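Long-range contact in neutral ceramidase (Pseudomonas aeruginosa, PDB 2ZWS), which cleaves the N-acyl bond of ceramides to release sphingosine and a free fatty acid, and also runs the reaction in reverse: residues 294-298 with 485-489. Residues are numbered along the deposited sequence; the frame is centred on the assembly and turned at random. Where two conformers were deposited one is given.
Sequences ELDSR and ALRER. With PLM (palmitic acid), chain G.
Arg-298 reaches from the strand 295-303 to the end of the helix 471-488, where its guanidinium lies between the carboxyl group of a palmitic acid over one face and Leu-486 over the other. Arg-298 NH1 donates to Ser-297 O (2.9 Å); the oxygen lies in the guanidinium plane, while NH1 stands above the carbonyl plane. NH1 also bonds weakly to Asp-296 OD1 within a salt bridge, and that oxygen accepts a second weak bond from Ser-297 N. Arg-298 NH2 donates to Leu-490 O just past the helix and to a water (2.9 Å), and O2 of the palmitic acid lies 3.1 Å from the same nitrogen. The water donates in turn to Asp-296 OD2 (2.6 Å) and Leu-486 O (2.7 Å), joining both buried side chains to the helix-end carbonyl. Leu-486 CD2 packs on the Asp-296 carboxylate, and its CG on Arg-298 CG. In the conformer given, and so less certainly, Arg-489 NH1 forms a salt bridge with Glu-294 OE2 (2.9 Å) at its syn lone pair, the carboxylate and guanidinium planes 53° apart; a bend at chi2 (-72°) helps turn the arginine back to the strand. The arrangement is helix-on-sheet packing: a helix C-terminus against the edge strand of a four-stranded mixed sheet, with the carboxyl end of a bound fatty acid at the junction.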
# COMPACT_ATOMS: atom_id res chain seq x y z
N GLU A 294 -17.62 16.06 -16.41
CA GLU A 294 -16.38 15.81 -17.13
C GLU A 294 -15.33 15.07 -16.30
O GLU A 294 -15.37 15.10 -15.08
CB GLU A 294 -15.79 17.12 -17.64
CG GLU A 294 -15.19 17.99 -16.59
CD GLU A 294 -14.56 19.28 -17.13
OE1 GLU A 294 -14.73 20.31 -16.48
OE2 GLU A 294 -13.88 19.27 -18.18
N LEU A 295 -14.42 14.43 -17.01
CA LEU A 295 -13.17 13.98 -16.42
C LEU A 295 -12.09 14.98 -16.81
O LEU A 295 -12.05 15.46 -17.94
CB LEU A 295 -12.77 12.59 -16.96
CG LEU A 295 -13.75 11.44 -16.72
CD1 LEU A 295 -13.12 10.13 -17.18
CD2 LEU A 295 -14.21 11.36 -15.27
N ASP A 296 -11.20 15.28 -15.88
CA ASP A 296 -10.08 16.18 -16.15
C ASP A 296 -8.99 15.85 -15.16
O ASP A 296 -9.21 15.09 -14.18
CB ASP A 296 -10.54 17.64 -15.97
CG ASP A 296 -9.64 18.65 -16.68
OD1 ASP A 296 -8.67 18.29 -17.37
OD2 ASP A 296 -9.97 19.85 -16.56
N SER A 297 -7.82 16.41 -15.41
CA SER A 297 -6.73 16.19 -14.47
C SER A 297 -5.61 17.20 -14.67
O SER A 297 -5.51 17.85 -15.74
CB SER A 297 -6.17 14.78 -14.64
OG SER A 297 -5.61 14.67 -15.95
N ARG A 298 -4.77 17.31 -13.63
CA ARG A 298 -3.52 18.07 -13.75
C ARG A 298 -2.44 17.32 -12.98
O ARG A 298 -2.75 16.55 -12.06
CB ARG A 298 -3.65 19.50 -13.18
CG ARG A 298 -4.56 20.42 -13.96
CD ARG A 298 -4.02 20.81 -15.35
NE ARG A 298 -4.86 21.86 -15.92
CZ ARG A 298 -6.07 21.65 -16.45
NH1 ARG A 298 -6.58 20.43 -16.50
NH2 ARG A 298 -6.77 22.67 -16.92
N ALA A 485 -5.97 26.37 -11.57
CA ALA A 485 -5.70 26.02 -12.98
C ALA A 485 -6.81 25.15 -13.61
O ALA A 485 -7.25 25.42 -14.73
CB ALA A 485 -4.33 25.35 -13.11
N LEU A 486 -7.24 24.10 -12.91
CA LEU A 486 -8.39 23.29 -13.36
C LEU A 486 -9.62 24.15 -13.58
O LEU A 486 -10.27 24.04 -14.62
CB LEU A 486 -8.72 22.20 -12.33
CG LEU A 486 -8.02 20.88 -12.56
CD1 LEU A 486 -7.98 20.08 -11.27
CD2 LEU A 486 -8.68 20.10 -13.69
N ARG A 487 -9.93 25.00 -12.61
CA ARG A 487 -11.13 25.83 -12.67
C ARG A 487 -11.10 26.73 -13.90
O ARG A 487 -12.13 26.89 -14.57
CB ARG A 487 -11.21 26.71 -11.43
CG ARG A 487 -12.49 27.60 -11.36
CD ARG A 487 -12.43 28.46 -10.12
NE ARG A 487 -11.43 29.52 -10.24
CZ ARG A 487 -10.79 30.10 -9.22
NH1 ARG A 487 -10.97 29.67 -7.96
NH2 ARG A 487 -9.95 31.10 -9.46
N GLU A 488 -9.94 27.33 -14.15
CA GLU A 488 -9.80 28.33 -15.21
C GLU A 488 -9.47 27.73 -16.56
O GLU A 488 -9.31 28.45 -17.57
CB GLU A 488 -8.71 29.34 -14.81
CG GLU A 488 -9.01 30.12 -13.55
CD GLU A 488 -10.36 30.83 -13.60
OE1 GLU A 488 -11.11 30.79 -12.60
OE2 GLU A 488 -10.69 31.45 -14.64
N ARG A 489 -9.46 26.39 -16.57
CA ARG A 489 -8.86 25.60 -17.62
C ARG A 489 -7.40 26.09 -17.52
O ARG A 489 -6.99 26.53 -16.46
CB ARG A 489 -9.58 25.83 -18.97
CG ARG A 489 -11.13 25.79 -18.90
CD ARG A 489 -11.73 24.39 -18.67
NE ARG A 489 -13.21 24.33 -18.60
CZ ARG A 489 -13.91 23.19 -18.59
NH1 ARG A 489 -13.28 22.02 -18.69
NH2 ARG A 489 -15.24 23.21 -18.49
C1 PLM G . -5.29 22.14 -20.37
O1 PLM G . -5.71 21.03 -20.78
O2 PLM G . -6.10 22.98 -19.91
C2 PLM G . -3.81 22.47 -20.43
C3 PLM G . -3.02 21.34 -19.79
C4 PLM G . -1.52 21.55 -19.99
C5 PLM G . -1.01 21.21 -21.39
C6 PLM G . 0.51 21.16 -21.35
C7 PLM G . 1.13 22.47 -21.82
C8 PLM G . 1.72 23.28 -20.67
C9 PLM G . 2.52 24.47 -21.20
CA PLM G . 2.07 25.78 -20.57
CB PLM G . 2.93 26.14 -19.36
CC PLM G . 2.05 26.57 -18.19
CD PLM G . 2.40 27.97 -17.72
CE PLM G . 1.28 28.59 -16.89
CF PLM G . 1.44 28.29 -15.40
CG PLM G . 2.39 29.27 -14.72
O HOH W 1 -9.66 22.41 -16.71